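Local coordinates for protein putative oxidoreductase (Bacteroides fragilis NCTC 9343, PDB 3EOF) that binds flavin mononucleotide and, as a member of the nitroreductase family, probably works as an FMN-dependent oxidoreductase, at residues 18-23 with 157-162; 77-82 with 104-109. All coordinates share one frame; numbering follows the deposited sequence.

Contact 1: residues 18-23 with 157-162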
loop_
_atom_site.group_PDB
_atom_site.type_symbol
_atom_site.label_atom_id
_atom_site.label_comp_id
_atom_site.label_asym_id
_atom_site.label_seq_id
_atom_site.Cartn_x
_atom_site.Cartn_y
_atom_site.Cartn_z
ATOM N N LYS A 18 -9.433 25.922 -8.735
ATOM C CA LYS A 18 -8.650 26.532 -7.667
ATOM C C LYS A 18 -7.412 25.659 -7.558
ATOM O O LYS A 18 -7.516 24.447 -7.418
ATOM C CB LYS A 18 -9.429 26.532 -6.361
ATOM C CG LYS A 18 -8.653 27.001 -5.136
ATOM C CD LYS A 18 -9.577 27.015 -3.927
ATOM C CE LYS A 18 -8.879 27.343 -2.599
ATOM N NZ LYS A 18 -7.981 28.477 -2.765
ATOM N N ASP A 19 -6.240 26.273 -7.665
ATOM C CA ASP A 19 -4.985 25.539 -7.662
ATOM C C ASP A 19 -4.567 25.155 -6.234
ATOM O O ASP A 19 -5.039 25.736 -5.269
ATOM C CB ASP A 19 -3.912 26.380 -8.359
ATOM C CG ASP A 19 -2.730 25.536 -8.866
ATOM O OD1 ASP A 19 -2.770 24.275 -8.858
ATOM O OD2 ASP A 19 -1.743 26.147 -9.292
ATOM N N ILE A 20 -3.739 24.118 -6.123
ATOM C CA ILE A 20 -3.138 23.721 -4.859
ATOM C C ILE A 20 -1.774 24.427 -4.919
ATOM O O ILE A 20 -1.041 24.258 -5.878
ATOM C CB ILE A 20 -2.980 22.176 -4.742
ATOM C CG1 ILE A 20 -4.345 21.458 -4.978
ATOM C CG2 ILE A 20 -2.334 21.791 -3.389
ATOM C CD1 ILE A 20 -4.291 19.912 -4.978
ATOM N N THR A 21 -1.438 25.239 -3.929
ATOM C CA THR A 21 -0.148 25.909 -3.957
ATOM C C THR A 21 1.003 24.912 -3.814
ATOM O O THR A 21 0.833 23.821 -3.250
ATOM C CB THR A 21 0.033 26.904 -2.801
ATOM O OG1 THR A 21 0.005 26.189 -1.560
ATOM C CG2 THR A 21 -1.054 27.991 -2.808
ATOM N N PRO A 22 2.180 25.265 -4.357
ATOM C CA PRO A 22 3.361 24.440 -4.069
ATOM C C PRO A 22 3.603 24.269 -2.548
ATOM O O PRO A 22 3.872 23.164 -2.102
ATOM C CB PRO A 22 4.508 25.210 -4.753
ATOM C CG PRO A 22 3.832 25.982 -5.860
ATOM C CD PRO A 22 2.478 26.359 -5.306
ATOM N N ASP A 23 3.494 25.340 -1.757
ATOM C CA ASP A 23 3.713 25.237 -0.297
ATOM C C ASP A 23 2.881 24.103 0.302
ATOM O O ASP A 23 3.405 23.262 1.043
ATOM C CB ASP A 23 3.429 26.551 0.460
ATOM C CG ASP A 23 4.533 27.629 0.291
ATOM O OD1 ASP A 23 5.469 27.408 -0.495
ATOM O OD2 ASP A 23 4.444 28.716 0.954
ATOM N N VAL A 157 -2.965 9.519 -8.059
ATOM C CA VAL A 157 -3.988 10.206 -7.321
ATOM C C VAL A 157 -4.209 11.575 -7.910
ATOM O O VAL A 157 -3.275 12.369 -8.046
ATOM C CB VAL A 157 -3.571 10.337 -5.871
ATOM C CG1 VAL A 157 -4.519 11.207 -5.042
ATOM C CG2 VAL A 157 -3.435 8.953 -5.262
ATOM N N THR A 158 -5.463 11.845 -8.255
ATOM C CA THR A 158 -5.920 13.169 -8.703
ATOM C C THR A 158 -6.361 13.889 -7.410
ATOM O O THR A 158 -7.031 13.304 -6.567
ATOM C CB THR A 158 -7.003 13.020 -9.756
ATOM O OG1 THR A 158 -8.123 12.307 -9.206
ATOM C CG2 THR A 158 -6.405 12.228 -10.995
ATOM N N VAL A 159 -5.898 15.120 -7.246
ATOM C CA VAL A 159 -6.094 15.913 -6.043
ATOM C C VAL A 159 -6.591 17.308 -6.427
ATOM O O VAL A 159 -6.102 17.915 -7.408
ATOM C CB VAL A 159 -4.740 16.267 -5.296
ATOM C CG1 VAL A 159 -5.007 16.487 -3.824
ATOM C CG2 VAL A 159 -3.676 15.261 -5.515
ATOM N N GLY A 160 -7.533 17.826 -5.635
ATOM C CA GLY A 160 -8.065 19.153 -5.857
ATOM C C GLY A 160 -8.979 19.529 -4.745
ATOM O O GLY A 160 -9.244 18.727 -3.868
ATOM N N TYR A 161 -9.431 20.772 -4.746
ATOM C CA TYR A 161 -10.429 21.194 -3.788
ATOM C C TYR A 161 -11.736 20.651 -4.332
ATOM O O TYR A 161 -11.957 20.713 -5.520
ATOM C CB TYR A 161 -10.467 22.698 -3.672
ATOM C CG TYR A 161 -9.272 23.214 -2.968
ATOM C CD1 TYR A 161 -8.111 23.528 -3.661
ATOM C CD2 TYR A 161 -9.291 23.379 -1.599
ATOM C CE1 TYR A 161 -7.027 24.018 -3.014
ATOM C CE2 TYR A 161 -8.221 23.879 -0.949
ATOM C CZ TYR A 161 -7.083 24.195 -1.656
ATOM O OH TYR A 161 -6.010 24.691 -0.969
ATOM N N PRO A 162 -12.578 20.079 -3.465
ATOM C CA PRO A 162 -13.793 19.408 -3.924
ATOM C C PRO A 162 -14.824 20.293 -4.586
ATOM O O PRO A 162 -15.098 21.369 -4.096
ATOM C CB PRO A 162 -14.390 18.844 -2.630
ATOM C CG PRO A 162 -13.344 18.910 -1.606
ATOM C CD PRO A 162 -12.437 20.023 -1.995
HETATM O O HOH W 1 -9.099 22.425 -6.974
HETATM O O HOH W 2 -3.712 25.753 -1.868
#
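A water joins the backbones of K18 and Y161: it donates to K18 O at 2.6 Å and accepts from Y161 N at 2.8 Å. A second water lies 2.7 Å from Y161 OH and accepts from T21 N, linking the phenol through solvent to the N-cap of helix 22-32, where T21 OG1 takes the N-H of L24. Both waters lie in the plane of the Y161 ring, while the K18 side chain runs over one of its faces. K18 CE sits almost on the ring axis, 3.7 Å from the Y161 centroid and 10° off the normal, a CH-pi contact. The bend at chi4 (45°) lifts K18 NZ higher, still over the face at 4.8 Å from the Y161 centroid and 22° off the normal, a cation-pi contact. D19 O meets the ring edge instead, 3.5 Å from Y161 CE1. In the nitroreductase fold the loop leading into helix 22-32 here passes the end of strand 151-160. Deeper in, I20 enters with its CD1 3.7 Å from V159 CG1, the two side chains crossing at about a right angle; V73 and L25 also touch I20. D19 turns its CB away, and its carboxylate salt-bridges R50, whose NH1 also bonds I20 O.

Contact 2: residues 77-82 with 104-109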
loop_
_atom_site.group_PDB
_atom_site.type_symbol
_atom_site.label_atom_id
_atom_site.label_comp_id
_atom_site.label_asym_id
_atom_site.label_seq_id
_atom_site.Cartn_x
_atom_site.Cartn_y
_atom_site.Cartn_z
ATOM N N PHE A 77 2.528 8.053 -7.910
ATOM C CA PHE A 77 3.380 7.419 -6.899
ATOM C C PHE A 77 4.102 6.198 -7.501
ATOM O O PHE A 77 3.486 5.201 -7.871
ATOM C CB PHE A 77 2.550 7.029 -5.695
ATOM C CG PHE A 77 1.951 8.202 -4.989
ATOM C CD1 PHE A 77 0.698 8.686 -5.355
ATOM C CD2 PHE A 77 2.632 8.822 -3.962
ATOM C CE1 PHE A 77 0.143 9.743 -4.720
ATOM C CE2 PHE A 77 2.090 9.881 -3.324
ATOM C CZ PHE A 77 0.816 10.357 -3.715
ATOM N N CYS A 78 5.426 6.293 -7.580
ATOM C CA CYS A 78 6.263 5.260 -8.159
ATOM C C CYS A 78 7.151 4.511 -7.166
ATOM O O CYS A 78 7.795 5.134 -6.295
ATOM C CB CYS A 78 7.193 5.900 -9.190
ATOM S SG CYS A 78 6.322 6.838 -10.412
ATOM N N ALA A 79 7.152 3.185 -7.312
ATOM C CA ALA A 79 8.078 2.294 -6.621
ATOM C C ALA A 79 9.429 2.721 -7.203
ATOM O O ALA A 79 9.544 2.878 -8.388
ATOM C CB ALA A 79 7.765 0.838 -6.965
ATOM N N ASP A 80 10.438 2.940 -6.376
ATOM C CA ASP A 80 11.726 3.428 -6.879
ATOM C C ASP A 80 12.865 2.824 -6.082
ATOM O O ASP A 80 13.081 3.163 -4.910
ATOM C CB ASP A 80 11.741 4.957 -6.794
ATOM C CG ASP A 80 12.984 5.614 -7.385
ATOM O OD1 ASP A 80 14.050 5.006 -7.373
ATOM O OD2 ASP A 80 12.884 6.792 -7.817
ATOM N N PHE A 81 13.539 1.873 -6.712
ATOM C CA PHE A 81 14.797 1.316 -6.190
ATOM C C PHE A 81 15.993 1.939 -6.921
ATOM O O PHE A 81 17.142 1.750 -6.511
ATOM C CB PHE A 81 14.850 -0.227 -6.266
ATOM C CG PHE A 81 14.825 -0.874 -4.928
ATOM C CD1 PHE A 81 15.935 -0.758 -4.102
ATOM C CD2 PHE A 81 13.761 -1.621 -4.506
ATOM C CE1 PHE A 81 15.966 -1.364 -2.853
ATOM C CE2 PHE A 81 13.788 -2.242 -3.279
ATOM C CZ PHE A 81 14.887 -2.099 -2.442
ATOM N N ARG A 82 15.706 2.742 -7.948
ATOM C CA ARG A 82 16.733 3.369 -8.748
ATOM C C ARG A 82 17.563 4.348 -7.946
ATOM O O ARG A 82 18.803 4.337 -8.025
ATOM C CB ARG A 82 16.125 4.118 -9.922
ATOM C CG ARG A 82 17.199 4.755 -10.810
ATOM C CD ARG A 82 16.594 5.290 -12.046
ATOM N NE ARG A 82 17.619 5.673 -13.000
ATOM C CZ ARG A 82 18.127 4.866 -13.923
ATOM N NH1 ARG A 82 17.735 3.602 -14.028
ATOM N NH2 ARG A 82 19.062 5.327 -14.728
ATOM N N LEU A 104 8.047 -5.576 -4.819
ATOM C CA LEU A 104 6.956 -5.573 -3.864
ATOM C C LEU A 104 7.293 -4.737 -2.629
ATOM O O LEU A 104 6.432 -4.040 -2.103
ATOM C CB LEU A 104 6.550 -6.989 -3.469
ATOM C CG LEU A 104 5.399 -7.088 -2.460
ATOM C CD1 LEU A 104 4.129 -6.430 -2.953
ATOM C CD2 LEU A 104 5.171 -8.586 -2.056
ATOM N N ASN A 105 8.521 -4.808 -2.158
ATOM C CA ASN A 105 8.930 -3.987 -1.021
ATOM C C ASN A 105 8.808 -2.503 -1.330
ATOM O O ASN A 105 8.357 -1.746 -0.488
ATOM C CB ASN A 105 10.398 -4.261 -0.597
ATOM C CG ASN A 105 10.597 -5.614 0.095
ATOM O OD1 ASN A 105 9.676 -6.113 0.729
ATOM N ND2 ASN A 105 11.837 -6.217 -0.036
ATOM N N ALA A 106 9.192 -2.091 -2.552
ATOM C CA ALA A 106 9.151 -0.683 -2.957
ATOM C C ALA A 106 7.704 -0.258 -3.093
ATOM O O ALA A 106 7.346 0.834 -2.650
ATOM C CB ALA A 106 9.908 -0.436 -4.259
ATOM N N ALA A 107 6.889 -1.127 -3.720
ATOM C CA ALA A 107 5.446 -0.910 -3.900
ATOM C C ALA A 107 4.775 -0.606 -2.569
ATOM O O ALA A 107 3.946 0.298 -2.458
ATOM C CB ALA A 107 4.809 -2.101 -4.505
HETATM N N MSE A 108 5.082 -1.414 -1.590
HETATM C CA MSE A 108 4.525 -1.202 -0.267
HETATM C C MSE A 108 4.941 0.102 0.288
HETATM O O MSE A 108 4.135 0.761 0.940
HETATM C CB MSE A 108 4.909 -2.306 0.693
HETATM C CG MSE A 108 4.300 -3.647 0.274
HETATM SE SE MSE A 108 4.491 -5.085 1.630
HETATM C CE MSE A 108 6.410 -5.334 1.597
ATOM N N ASP A 109 6.203 0.464 0.110
ATOM C CA ASP A 109 6.686 1.753 0.645
ATOM C C ASP A 109 5.875 2.860 0.027
ATOM O O ASP A 109 5.464 3.800 0.667
ATOM C CB ASP A 109 8.176 1.995 0.326
ATOM C CG ASP A 109 9.120 1.792 1.523
ATOM O OD1 ASP A 109 8.817 0.985 2.453
ATOM O OD2 ASP A 109 10.223 2.453 1.479
#
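With chi1 at -112°, away from the staggered positions, and chi2 at -70°, the F81 ring reaches back toward helix 100-123, where its CD2 lies 4.0 Å from A106 CB. The approach is oblique to the ring. A106 CB is the shared point of this interface, for it also meets A79 CB at 3.7 Å and comes to 4.0 Å from D80 N. With only methyl groups between them, the backbones can come close: the CA atoms of A79 and A106 are 4.8 Å apart, and the axes of strand 77-80 and helix 104-109 approach to 6.9 Å at an angle of 145°. A79 CB further touches the helix backbone, 3.9 Å from A107 N. D80 directs its CB away from the helix; its carboxylate bonds S45, R83 N and Y183 of the second subunit. One turn on from A106, D109 lies in the FMN pocket, its carboxylate held by T37, M38 N and L43 N. Strand 73-80 runs between strands 44-49 and 151-160 in the antiparallel sheet, and helix 100-123 packs on it, with 104-109 running roughly antiparallel to 77-80, while L104 and selenomethionine M108 meet L237 and L111 of the second subunit.

From the N terminus, the chain passes through 18-23 on its way into helix 22-32, then forms strand 44-49 and reaches 77-82 at the end of strand 73-80. Contact 2 closes a short loop, with 21 residues between its segments, among them most of helix 82-89 and the start of helix 100-123. Contact 1 closes only at 157-162, after 133 intervening residues, so contact 2 falls within its span and the loops nest without crossing. Their centres are 24 Å apart, yet strands 73-80 and 151-160 are sheet neighbours, and V157 CG2 packs 3.7 Å from F77 CE1. Contact 1 ties the loop before helix 22-32 to strand 151-160; contact 2 ties the sheet to helix 100-123.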